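Local coordinates for fiber protein (Duck adenovirus 1, PDB 6ITX) that probably attaches the avian adenovirus to receptors on the host cell through the C-terminal head domain of its capsid fibre, present here as a trimer, at residues F111-Q116 against N215-E220; G146-G151 against T276-S281; T227-C232 against L246-C251; M239-G244 against I269-L274. All blocks are in the same frame, centred on the assembly; numbering follows the deposited sequence.

Contact 1. Residues F111-Q116 against N215-E220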
loop_
_atom_site.group_PDB
_atom_site.type_symbol
_atom_site.label_atom_id
_atom_site.label_comp_id
_atom_site.label_asym_id
_atom_site.label_seq_id
_atom_site.Cartn_x
_atom_site.Cartn_y
_atom_site.Cartn_z
ATOM N N PHE A 111 11.000 -2.089 23.013
ATOM C CA PHE A 111 12.408 -2.354 22.725
ATOM C C PHE A 111 12.641 -2.455 21.226
ATOM O O PHE A 111 11.991 -3.253 20.551
ATOM C CB PHE A 111 12.873 -3.638 23.407
ATOM C CG PHE A 111 14.370 -3.866 23.338
ATOM C CD1 PHE A 111 14.946 -4.504 22.243
ATOM C CD2 PHE A 111 15.198 -3.477 24.380
ATOM C CE1 PHE A 111 16.335 -4.719 22.178
ATOM C CE2 PHE A 111 16.582 -3.693 24.327
ATOM C CZ PHE A 111 17.149 -4.312 23.234
ATOM N N ALA A 112 13.584 -1.663 20.720
ATOM C CA ALA A 112 13.984 -1.687 19.319
ATOM C C ALA A 112 15.452 -2.047 19.234
ATOM O O ALA A 112 16.284 -1.421 19.899
ATOM C CB ALA A 112 13.763 -0.330 18.634
ATOM N N SER A 113 15.775 -3.039 18.408
ATOM C CA SER A 113 17.168 -3.393 18.181
ATOM C C SER A 113 17.708 -2.602 16.990
ATOM O O SER A 113 17.000 -2.377 16.008
ATOM C CB SER A 113 17.310 -4.899 17.961
ATOM O OG SER A 113 18.668 -5.251 17.750
ATOM N N CYS A 114 18.958 -2.172 17.093
ATOM C CA CYS A 114 19.577 -1.255 16.152
ATOM C C CYS A 114 20.874 -1.832 15.597
ATOM O O CYS A 114 21.427 -2.802 16.129
ATOM C CB CYS A 114 19.847 0.103 16.834
ATOM S SG CYS A 114 18.357 0.922 17.540
ATOM N N PRO A 115 21.395 -1.255 14.515
ATOM C CA PRO A 115 22.624 -1.788 13.911
ATOM C C PRO A 115 23.778 -1.882 14.905
ATOM O O PRO A 115 23.860 -1.135 15.876
ATOM C CB PRO A 115 22.934 -0.769 12.811
ATOM C CG PRO A 115 21.630 -0.223 12.455
ATOM C CD PRO A 115 20.831 -0.158 13.710
ATOM N N GLN A 116 24.696 -2.805 14.627
ATOM C CA GLN A 116 25.956 -2.915 15.366
ATOM C C GLN A 116 25.728 -3.041 16.867
ATOM O O GLN A 116 26.398 -2.394 17.680
ATOM C CB GLN A 116 26.890 -1.744 15.055
ATOM C CG GLN A 116 26.818 -1.222 13.629
ATOM C CD GLN A 116 27.766 -0.053 13.391
ATOM O OE1 GLN A 116 28.951 -0.253 13.112
ATOM N NE2 GLN A 116 27.251 1.177 13.524
ATOM N N ASN A 215 20.732 -8.038 20.159
ATOM C CA ASN A 215 21.186 -7.709 18.819
ATOM C C ASN A 215 20.401 -8.493 17.769
ATOM O O ASN A 215 20.946 -8.888 16.739
ATOM C CB ASN A 215 22.695 -7.937 18.678
ATOM C CG ASN A 215 23.109 -9.383 18.941
ATOM O OD1 ASN A 215 22.341 -10.187 19.491
ATOM N ND2 ASN A 215 24.333 -9.720 18.538
ATOM N N PHE A 216 19.124 -8.705 18.006
ATOM C CA PHE A 216 18.350 -9.393 16.977
ATOM C C PHE A 216 18.089 -8.533 15.748
ATOM O O PHE A 216 17.293 -8.917 14.873
ATOM C CB PHE A 216 17.013 -9.876 17.544
ATOM C CG PHE A 216 16.078 -8.763 17.958
ATOM C CD1 PHE A 216 15.257 -8.145 17.034
ATOM C CD2 PHE A 216 15.999 -8.364 19.282
ATOM C CE1 PHE A 216 14.381 -7.125 17.414
ATOM C CE2 PHE A 216 15.118 -7.362 19.672
ATOM C CZ PHE A 216 14.311 -6.740 18.729
ATOM N N TYR A 217 18.696 -7.360 15.662
ATOM C CA TYR A 217 18.437 -6.488 14.536
ATOM C C TYR A 217 18.865 -7.175 13.242
ATOM O O TYR A 217 19.958 -7.739 13.164
ATOM C CB TYR A 217 19.188 -5.174 14.730
ATOM C CG TYR A 217 19.167 -4.323 13.493
ATOM C CD1 TYR A 217 18.078 -3.509 13.225
ATOM C CD2 TYR A 217 20.215 -4.346 12.572
ATOM C CE1 TYR A 217 18.033 -2.739 12.091
ATOM C CE2 TYR A 217 20.172 -3.571 11.433
ATOM C CZ TYR A 217 19.080 -2.779 11.200
ATOM O OH TYR A 217 19.037 -2.016 10.076
ATOM N N LYS A 218 17.985 -7.141 12.237
ATOM C CA LYS A 218 18.257 -7.661 10.900
ATOM C C LYS A 218 18.056 -6.525 9.904
ATOM O O LYS A 218 16.970 -5.942 9.851
ATOM C CB LYS A 218 17.341 -8.846 10.559
ATOM C CG LYS A 218 17.629 -10.143 11.344
ATOM C CD LYS A 218 18.866 -10.876 10.841
ATOM C CE LYS A 218 18.999 -12.260 11.473
ATOM N NZ LYS A 218 19.711 -13.254 10.581
ATOM N N GLU A 219 19.106 -6.193 9.145
ATOM C CA GLU A 219 18.976 -5.214 8.073
ATOM C C GLU A 219 18.030 -5.772 7.018
ATOM O O GLU A 219 17.932 -6.982 6.825
ATOM C CB GLU A 219 20.360 -4.891 7.467
ATOM C CG GLU A 219 20.460 -3.520 6.702
ATOM C CD GLU A 219 20.234 -2.279 7.611
ATOM O OE1 GLU A 219 19.266 -1.498 7.335
ATOM O OE2 GLU A 219 21.022 -2.065 8.595
ATOM N N GLU A 220 17.297 -4.888 6.348
ATOM C CA GLU A 220 16.319 -5.370 5.376
ATOM C C GLU A 220 16.948 -6.159 4.222
ATOM O O GLU A 220 16.237 -6.923 3.559
ATOM C CB GLU A 220 15.489 -4.205 4.834
ATOM C CG GLU A 220 16.232 -3.272 3.937
ATOM C CD GLU A 220 17.029 -2.256 4.725
ATOM O OE1 GLU A 220 16.998 -2.320 5.986
ATOM O OE2 GLU A 220 17.679 -1.392 4.084
#

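Contact 2. Residues G146-G151 against T276-S281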
loop_
_atom_site.group_PDB
_atom_site.type_symbol
_atom_site.label_atom_id
_atom_site.label_comp_id
_atom_site.label_asym_id
_atom_site.label_seq_id
_atom_site.Cartn_x
_atom_site.Cartn_y
_atom_site.Cartn_z
ATOM N N GLY A 146 16.970 10.830 23.944
ATOM C CA GLY A 146 17.343 10.465 25.302
ATOM C C GLY A 146 17.241 8.975 25.532
ATOM O O GLY A 146 18.099 8.375 26.184
ATOM N N TYR A 147 16.210 8.354 24.960
ATOM C CA TYR A 147 16.026 6.920 25.045
ATOM C C TYR A 147 16.587 6.191 23.835
ATOM O O TYR A 147 16.251 5.020 23.608
ATOM C CB TYR A 147 14.551 6.614 25.231
ATOM C CG TYR A 147 14.090 6.966 26.605
ATOM C CD1 TYR A 147 14.451 6.182 27.703
ATOM C CD2 TYR A 147 13.314 8.094 26.824
ATOM C CE1 TYR A 147 14.029 6.503 28.973
ATOM C CE2 TYR A 147 12.890 8.428 28.089
ATOM C CZ TYR A 147 13.248 7.633 29.161
ATOM O OH TYR A 147 12.814 7.979 30.416
ATOM N N TRP A 148 17.418 6.856 23.054
ATOM C CA TRP A 148 18.125 6.227 21.957
ATOM C C TRP A 148 19.571 6.044 22.370
ATOM O O TRP A 148 20.052 6.682 23.305
ATOM C CB TRP A 148 18.044 7.079 20.689
ATOM C CG TRP A 148 18.060 6.294 19.437
ATOM C CD1 TRP A 148 19.151 5.975 18.675
ATOM C CD2 TRP A 148 16.924 5.727 18.775
ATOM N NE1 TRP A 148 18.760 5.234 17.592
ATOM C CE2 TRP A 148 17.400 5.064 17.629
ATOM C CE3 TRP A 148 15.546 5.720 19.040
ATOM C CZ2 TRP A 148 16.555 4.403 16.750
ATOM C CZ3 TRP A 148 14.709 5.054 18.164
ATOM C CH2 TRP A 148 15.221 4.406 17.033
ATOM N N PHE A 149 20.271 5.162 21.669
ATOM C CA PHE A 149 21.658 4.954 22.021
ATOM C C PHE A 149 22.420 6.237 21.745
ATOM O O PHE A 149 21.859 7.221 21.251
ATOM C CB PHE A 149 22.230 3.753 21.262
ATOM C CG PHE A 149 22.170 3.877 19.761
ATOM C CD1 PHE A 149 23.064 4.703 19.071
ATOM C CD2 PHE A 149 21.243 3.142 19.034
ATOM C CE1 PHE A 149 23.020 4.807 17.699
ATOM C CE2 PHE A 149 21.195 3.238 17.650
ATOM C CZ PHE A 149 22.076 4.080 16.981
ATOM N N THR A 150 23.716 6.229 22.063
ATOM C CA THR A 150 24.571 7.397 21.875
ATOM C C THR A 150 25.836 6.988 21.142
ATOM O O THR A 150 26.399 5.933 21.426
ATOM C CB THR A 150 24.923 8.055 23.226
ATOM O OG1 THR A 150 23.721 8.296 23.976
ATOM C CG2 THR A 150 25.656 9.393 23.018
ATOM N N GLY A 151 26.259 7.812 20.196
ATOM C CA GLY A 151 27.424 7.641 19.345
ATOM C C GLY A 151 27.038 7.320 17.902
ATOM O O GLY A 151 25.988 6.720 17.624
ATOM N N THR A 276 19.909 17.406 12.642
ATOM C CA THR A 276 20.645 17.205 13.874
ATOM C C THR A 276 20.949 15.724 14.055
ATOM O O THR A 276 20.174 14.849 13.649
ATOM C CB THR A 276 19.878 17.775 15.090
ATOM O OG1 THR A 276 18.926 16.835 15.588
ATOM C CG2 THR A 276 19.151 19.065 14.739
ATOM N N ASN A 277 22.110 15.447 14.648
ATOM C CA ASN A 277 22.578 14.081 14.893
ATOM C C ASN A 277 21.806 13.509 16.070
ATOM O O ASN A 277 22.171 13.721 17.229
ATOM C CB ASN A 277 24.078 14.080 15.158
ATOM C CG ASN A 277 24.640 12.697 15.403
ATOM O OD1 ASN A 277 23.936 11.696 15.306
ATOM N ND2 ASN A 277 25.924 12.637 15.739
ATOM N N PHE A 278 20.725 12.780 15.770
ATOM C CA PHE A 278 19.954 12.096 16.805
ATOM C C PHE A 278 20.831 11.294 17.770
ATOM O O PHE A 278 20.467 11.116 18.934
ATOM C CB PHE A 278 18.929 11.162 16.149
ATOM C CG PHE A 278 17.653 10.958 16.955
ATOM C CD1 PHE A 278 16.805 12.028 17.233
ATOM C CD2 PHE A 278 17.286 9.688 17.384
ATOM C CE1 PHE A 278 15.627 11.839 17.928
ATOM C CE2 PHE A 278 16.126 9.484 18.081
ATOM C CZ PHE A 278 15.279 10.563 18.357
ATOM N N PHE A 279 21.964 10.777 17.316
ATOM C CA PHE A 279 22.744 9.898 18.176
ATOM C C PHE A 279 23.794 10.651 18.983
ATOM O O PHE A 279 24.476 10.034 19.812
ATOM C CB PHE A 279 23.427 8.793 17.351
ATOM C CG PHE A 279 22.504 8.057 16.414
ATOM C CD1 PHE A 279 21.144 7.907 16.714
ATOM C CD2 PHE A 279 23.004 7.494 15.237
ATOM C CE1 PHE A 279 20.292 7.235 15.840
ATOM C CE2 PHE A 279 22.170 6.802 14.365
ATOM C CZ PHE A 279 20.806 6.676 14.662
ATOM N N ALA A 280 23.940 11.956 18.766
ATOM C CA ALA A 280 25.008 12.702 19.410
ATOM C C ALA A 280 24.686 12.933 20.883
ATOM O O ALA A 280 23.528 12.897 21.313
ATOM C CB ALA A 280 25.242 14.034 18.699
ATOM N N SER A 281 25.747 13.165 21.665
ATOM C CA SER A 281 25.620 13.407 23.094
ATOM C C SER A 281 25.299 14.862 23.408
ATOM O O SER A 281 24.897 15.170 24.539
ATOM C CB SER A 281 26.910 13.006 23.812
ATOM O OG SER A 281 28.006 13.781 23.342
#

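Contact 3. Residues T227-C232 against L246-C251. With SO4 (sulfate ion), chain N.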
loop_
_atom_site.group_PDB
_atom_site.type_symbol
_atom_site.label_atom_id
_atom_site.label_comp_id
_atom_site.label_asym_id
_atom_site.label_seq_id
_atom_site.Cartn_x
_atom_site.Cartn_y
_atom_site.Cartn_z
ATOM N N THR A 227 7.969 -6.737 2.126
ATOM C CA THR A 227 7.190 -5.718 1.455
ATOM C C THR A 227 7.633 -4.381 2.012
ATOM O O THR A 227 8.086 -4.295 3.162
ATOM C CB THR A 227 5.697 -5.922 1.693
ATOM O OG1 THR A 227 5.411 -5.808 3.099
ATOM C CG2 THR A 227 5.283 -7.310 1.199
ATOM N N ARG A 228 7.552 -3.345 1.194
ATOM C CA ARG A 228 8.077 -2.056 1.596
ATOM C C ARG A 228 6.967 -1.028 1.604
ATOM O O ARG A 228 6.100 -1.025 0.726
ATOM C CB ARG A 228 9.211 -1.589 0.687
ATOM C CG ARG A 228 10.056 -0.537 1.364
ATOM C CD ARG A 228 11.006 0.140 0.434
ATOM N NE ARG A 228 10.295 0.740 -0.683
ATOM C CZ ARG A 228 10.915 1.325 -1.700
ATOM N NH1 ARG A 228 10.219 1.855 -2.695
ATOM N NH2 ARG A 228 12.240 1.381 -1.706
ATOM N N HIS A 229 7.006 -0.151 2.597
ATOM C CA HIS A 229 5.979 0.862 2.763
ATOM C C HIS A 229 6.654 2.198 3.024
ATOM O O HIS A 229 7.426 2.331 3.979
ATOM C CB HIS A 229 5.010 0.465 3.878
ATOM C CG HIS A 229 4.306 -0.839 3.606
ATOM N ND1 HIS A 229 4.908 -2.075 3.787
ATOM C CD2 HIS A 229 3.090 -1.089 3.064
ATOM C CE1 HIS A 229 4.068 -3.027 3.434
ATOM N NE2 HIS A 229 2.959 -2.456 2.989
ATOM N N SER A 230 6.405 3.167 2.141
ATOM C CA SER A 230 7.119 4.433 2.177
ATOM C C SER A 230 6.325 5.485 2.935
ATOM O O SER A 230 5.099 5.576 2.801
ATOM C CB SER A 230 7.430 4.928 0.769
ATOM O OG SER A 230 8.535 4.228 0.245
ATOM N N PHE A 231 7.046 6.294 3.705
ATOM C CA PHE A 231 6.453 7.256 4.617
ATOM C C PHE A 231 7.506 8.315 4.915
ATOM O O PHE A 231 8.621 8.272 4.382
ATOM C CB PHE A 231 5.965 6.573 5.902
ATOM C CG PHE A 231 7.070 6.178 6.853
ATOM C CD1 PHE A 231 7.702 4.946 6.727
ATOM C CD2 PHE A 231 7.474 7.038 7.885
ATOM C CE1 PHE A 231 8.727 4.560 7.611
ATOM C CE2 PHE A 231 8.500 6.674 8.780
ATOM C CZ PHE A 231 9.127 5.425 8.642
ATOM N N CYS A 232 7.138 9.266 5.792
ATOM C CA CYS A 232 8.072 10.226 6.344
ATOM C C CYS A 232 7.613 10.645 7.737
ATOM O O CYS A 232 6.426 10.965 7.914
ATOM C CB CYS A 232 8.218 11.456 5.451
ATOM S SG CYS A 232 9.690 12.458 5.777
ATOM N N LEU A 246 9.397 1.321 5.709
ATOM C CA LEU A 246 9.066 0.242 6.620
ATOM C C LEU A 246 9.166 -1.048 5.829
ATOM O O LEU A 246 8.645 -1.126 4.714
ATOM C CB LEU A 246 7.655 0.422 7.195
ATOM C CG LEU A 246 6.983 -0.796 7.842
ATOM C CD1 LEU A 246 7.737 -1.264 9.081
ATOM C CD2 LEU A 246 5.585 -0.461 8.203
ATOM N N TYR A 247 9.863 -2.038 6.380
ATOM C CA TYR A 247 10.042 -3.327 5.720
ATOM C C TYR A 247 9.406 -4.385 6.604
ATOM O O TYR A 247 9.831 -4.574 7.750
ATOM C CB TYR A 247 11.524 -3.644 5.471
ATOM C CG TYR A 247 12.215 -2.599 4.636
ATOM C CD1 TYR A 247 12.581 -1.395 5.197
ATOM C CD2 TYR A 247 12.492 -2.810 3.279
ATOM C CE1 TYR A 247 13.191 -0.424 4.462
ATOM C CE2 TYR A 247 13.114 -1.834 2.525
ATOM C CZ TYR A 247 13.453 -0.629 3.135
ATOM O OH TYR A 247 14.081 0.395 2.458
ATOM N N VAL A 248 8.378 -5.053 6.085
ATOM C CA VAL A 248 7.641 -6.043 6.851
ATOM C C VAL A 248 8.076 -7.419 6.393
ATOM O O VAL A 248 8.155 -7.695 5.189
ATOM C CB VAL A 248 6.124 -5.874 6.692
ATOM C CG1 VAL A 248 5.409 -6.956 7.459
ATOM C CG2 VAL A 248 5.690 -4.497 7.129
ATOM N N CYS A 249 8.352 -8.272 7.344
ATOM C CA CYS A 249 8.766 -9.629 7.080
ATOM C C CYS A 249 8.430 -10.445 8.314
ATOM O O CYS A 249 8.889 -10.110 9.421
ATOM C CB CYS A 249 10.258 -9.716 6.786
ATOM S SG CYS A 249 10.743 -11.425 6.587
ATOM N N PRO A 250 7.622 -11.493 8.180
ATOM C CA PRO A 250 7.328 -12.334 9.339
ATOM C C PRO A 250 8.593 -12.973 9.903
ATOM O O PRO A 250 9.618 -13.101 9.231
ATOM C CB PRO A 250 6.354 -13.372 8.774
ATOM C CG PRO A 250 5.628 -12.597 7.722
ATOM C CD PRO A 250 6.722 -11.792 7.058
ATOM N N CYS A 251 8.517 -13.349 11.176
ATOM C CA CYS A 251 9.688 -13.845 11.882
ATOM C C CYS A 251 9.299 -14.929 12.876
ATOM O O CYS A 251 8.132 -15.073 13.268
ATOM C CB CYS A 251 10.387 -12.727 12.639
ATOM S SG CYS A 251 9.225 -12.037 13.825
HETATM S S SO4 N . 11.722 5.044 -4.747
HETATM O O1 SO4 N . 11.075 6.313 -5.159
HETATM O O2 SO4 N . 10.707 4.136 -4.198
HETATM O O3 SO4 N . 12.339 4.416 -5.920
HETATM O O4 SO4 N . 12.705 5.265 -3.668
#

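Contact 4. Residues M239-G244 against I269-L274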
loop_
_atom_site.group_PDB
_atom_site.type_symbol
_atom_site.label_atom_id
_atom_site.label_comp_id
_atom_site.label_asym_id
_atom_site.label_seq_id
_atom_site.Cartn_x
_atom_site.Cartn_y
_atom_site.Cartn_z
ATOM N N MET A 239 15.480 18.256 12.672
ATOM C CA MET A 239 15.792 16.884 12.249
ATOM C C MET A 239 15.982 16.773 10.726
ATOM O O MET A 239 16.837 16.008 10.262
ATOM C CB MET A 239 14.707 15.915 12.738
ATOM C CG MET A 239 14.731 15.671 14.259
ATOM S SD MET A 239 16.375 15.166 14.886
ATOM C CE MET A 239 16.485 13.518 14.181
ATOM N N ASN A 240 15.198 17.530 9.935
ATOM C CA ASN A 240 15.311 17.610 8.470
ATOM C C ASN A 240 15.136 16.249 7.811
ATOM O O ASN A 240 15.960 15.825 6.991
ATOM C CB ASN A 240 16.635 18.241 8.025
ATOM C CG ASN A 240 16.826 19.682 8.548
ATOM O OD1 ASN A 240 17.946 20.092 8.841
ATOM N ND2 ASN A 240 15.745 20.434 8.674
ATOM N N PHE A 241 14.052 15.560 8.162
ATOM C CA PHE A 241 13.801 14.251 7.571
ATOM C C PHE A 241 13.514 14.367 6.078
ATOM O O PHE A 241 12.870 15.315 5.616
ATOM C CB PHE A 241 12.630 13.557 8.255
ATOM C CG PHE A 241 12.885 13.229 9.680
ATOM C CD1 PHE A 241 13.907 12.354 10.032
ATOM C CD2 PHE A 241 12.109 13.794 10.688
ATOM C CE1 PHE A 241 14.158 12.040 11.378
ATOM C CE2 PHE A 241 12.361 13.482 12.027
ATOM C CZ PHE A 241 13.395 12.605 12.365
ATOM N N THR A 242 13.981 13.372 5.322
ATOM C CA THR A 242 13.767 13.327 3.886
ATOM C C THR A 242 12.971 12.125 3.428
ATOM O O THR A 242 12.492 12.133 2.291
ATOM C CB THR A 242 15.102 13.340 3.134
ATOM O OG1 THR A 242 15.942 12.305 3.666
ATOM C CG2 THR A 242 15.780 14.696 3.276
ATOM N N GLY A 243 12.796 11.112 4.263
ATOM C CA GLY A 243 12.000 9.968 3.866
ATOM C C GLY A 243 12.127 8.828 4.856
ATOM O O GLY A 243 12.883 8.879 5.829
ATOM N N GLY A 244 11.365 7.782 4.582
ATOM C CA GLY A 244 11.304 6.658 5.491
ATOM C C GLY A 244 10.756 5.441 4.792
ATOM O O GLY A 244 9.941 5.542 3.867
ATOM N N ILE A 269 15.029 5.541 8.230
ATOM C CA ILE A 269 14.566 6.923 8.204
ATOM C C ILE A 269 15.777 7.776 7.863
ATOM O O ILE A 269 16.855 7.566 8.434
ATOM C CB ILE A 269 13.955 7.326 9.566
ATOM C CG1 ILE A 269 12.582 6.668 9.774
ATOM C CG2 ILE A 269 13.869 8.834 9.717
ATOM C CD1 ILE A 269 12.029 6.832 11.215
ATOM N N THR A 270 15.621 8.710 6.926
ATOM C CA THR A 270 16.761 9.477 6.433
ATOM C C THR A 270 16.596 10.980 6.669
ATOM O O THR A 270 15.489 11.501 6.812
ATOM C CB THR A 270 16.997 9.228 4.942
ATOM O OG1 THR A 270 15.799 9.537 4.207
ATOM C CG2 THR A 270 17.412 7.788 4.709
ATOM N N GLN A 271 17.729 11.670 6.697
ATOM C CA GLN A 271 17.798 13.101 6.945
ATOM C C GLN A 271 18.714 13.743 5.905
ATOM O O GLN A 271 19.657 13.116 5.406
ATOM C CB GLN A 271 18.359 13.423 8.346
ATOM C CG GLN A 271 17.685 12.791 9.543
ATOM C CD GLN A 271 18.528 12.961 10.826
ATOM O OE1 GLN A 271 19.355 12.114 11.155
ATOM N NE2 GLN A 271 18.336 14.072 11.527
ATOM N N SER A 272 18.443 15.011 5.600
ATOM C CA SER A 272 19.326 15.754 4.718
ATOM C C SER A 272 20.602 16.114 5.473
ATOM O O SER A 272 20.744 15.845 6.669
ATOM C CB SER A 272 18.609 16.981 4.175
ATOM O OG SER A 272 18.129 17.777 5.239
ATOM N N ALA A 273 21.549 16.739 4.769
ATOM C CA ALA A 273 22.902 16.872 5.307
ATOM C C ALA A 273 22.963 17.688 6.598
ATOM O O ALA A 273 23.873 17.481 7.407
ATOM C CB ALA A 273 23.826 17.496 4.264
ATOM N N LEU A 274 22.024 18.606 6.826
ATOM C CA LEU A 274 22.126 19.495 7.983
ATOM C C LEU A 274 21.173 19.140 9.130
ATOM O O LEU A 274 20.960 19.968 10.023
ATOM C CB LEU A 274 21.887 20.943 7.549
ATOM C CG LEU A 274 22.924 21.549 6.595
ATOM C CD1 LEU A 274 22.599 23.014 6.341
ATOM C CD2 LEU A 274 24.353 21.362 7.131
#

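Contact 1. Residues F111-Q116 against N215-E220
Y217 lays its phenol ring against the chain from S113 to P115. Starting at the root of the side chain, Y217 CB lies beside S113 OG and 3.5 Å from C114 O, and C114 C lies over the ring face at CG. S113 O lies near CD1, obliquely to the ring. Further out, Y217 CD2 meets P115 CA at 3.8 Å, and CE2 and CZ both touch P115 CG. P115 CD stands over the face of the Y217 ring, only 10° off the normal through its centroid, a CH-pi contact. CG anti to the backbone N (chi1 170°) directs the ring along this surface. The hydroxyl reaches E219 in its own segment, but its modelled position is doubtful. One residue back, F216 receives S113 CB over the centre of its ring, and F216 CE2 meets the edge of F111 at CE1, 3.8 Å away. S113 OG is engaged by G214 O, just before the second segment. With no clear hydrogen bond across the contact, strand 110-114 and the loop ahead of strand 226-235 are joined by CH-pi and apolar packing, which suggests that shape, more than charge, sets their fit.

Contact 2. Residues G146-G151 against T276-S281
G151 N donates to F279 O at 2.9 Å in a nearly straight bond (171°), and so ties two irregular loops whose touching parts run 63° apart. The same oxygen receives a CA-H...O contact from T150 CA at 3.3 Å, and T150 CG2 packs beside it against S281 CB. Next to this link four rings gather. F278 presents its edge to the face of W148 in a T-shaped pair, the F278 ring and the five-membered ring of W148 lying steeply inclined to each other. F279 lies beside the same indole, nearly parallel to it but slid so far along that the two rings barely overlap. F149 comes over one face of F279, with F149 CZ above the ring centre, although the planes meet obliquely and the pair is no stack. A chi1 of 59°, which tucks CG between backbone N and C, swings the F149 ring toward F279. On the F279 side the chain is bent by a type I turn, N277 to A280, closed by A280 N to N277 O, and N277 OD1 accepts F279 N at 3.0 Å, an Asx turn. The arrangement is a four-ring aromatic cluster, two rings from each loop, joining the loop after strand 134-144 to the one before strand 288-299.

Contact 3. Residues T227-C232 against L246-C251
L246 O takes one N-H and one weaker C-H from the neighbouring strand: H229 N bonds to it at 2.8 Å, and R228 CA adds a CA-H...O contact at 3.3 Å. The return bond, L246 N to H229 O, is also 2.8 Å and somewhat straighter. Two residues further along, T227 and V248 exchange a second reciprocal pair, so T227-V248 and H229-L246 are hydrogen-bonded pairs and R228-Y247 the non-hydrogen-bonded pair between them. This is the ladder of an antiparallel beta hairpin, its strands running 155° apart. The sheet continues beyond the chain: F231 and C232 pair with a strand of the second subunit and T227 with one of the third. On the face carrying R228 and Y247, the arginine's CG and CD run over one face of the phenol near its CE2 rim, R228 CG 3.5 Å from Y247 CE2 in a CH-pi contact. With chi1 at -160° the arginine leaves the strand opposite its own amide N and so starts alongside the ring; the guanidinium itself is turned 76° to the ring plane. R228 NH1 bonds to sulfate O2 at 2.8 Å. R228 of the second and third subunits also bind this ion, so three arginines surround one anion, probably from the crystallisation liquor. On the other face T227 OG1 lies 3.7 Å from V248 CB, H229 turns its ring edge to L246 O, and F231 directs its edge at L246 N.

Contact 4. Residues M239-G244 against I269-L274
The F241 ring carries T270 O at its edge, close to the ring plane, and M239 CB of its own segment over one face. I269 CG2 approaches obliquely, 3.5 Å from F241 CD1, and Q271 CG comes alongside at 3.8 Å from F241 CD1. Ring and Q271 amide point the same way, with their planes 39° apart. The amide is fixed by its own bonds: Q271 NE2 donates to M239 O at 2.8 Å and 161°, lying on a lone pair of that oxygen, which in turn lies close to the amide plane. T276 O is a second acceptor for NE2, while OE1 is hydrogen-bonded to S154 OG, so both ends of the group are held. An extended chain beyond CG carries the Q271 amide to M239, whose CE packs beside it. The backbones form the antiparallel pairing of strands 241-253 and 262-271, interrupted by a beta bulge: F241 pairs with Q271, yet G243 with T270, a shift of one residue. T242 occupies the bulge, T242 N bonded to T270 O at 2.8 Å. Its hydroxyl shares a hydrogen bond with that of T270, T242 OG1 to T270 OG1 2.8 Å, either being a possible donor. T270 N returns to G243 O at 3.0 Å. Past the end of strand 262-271, S272 N meets N240 O at 3.0 Å, and S272 OG adds a weak bond to the same oxygen. T242 CG2 packs against S272 CB.

Overall arrangement
Contacts 3 and 4 share strand 241-253 and lie about 18 Å apart between centres; F231 N sits 3.0 Å from G244 O, a probable hydrogen bond continuing the ladder from one to the other. Contact 4 also reaches contact 2, about 15 Å away between centres, where F278 CD1 packs 3.4 Å from M239 CE. Contact 2 borders contact 1 through C114 CB and F149 CE2, 3.5 Å apart, and contact 1 returns to contact 3 where E220 CB meets Y247 CG at 3.7 Å. The four thus form a closed ring of neighbours. The bound glutamine, lined by G133, V299, G300 and A301, draws on none of their segments.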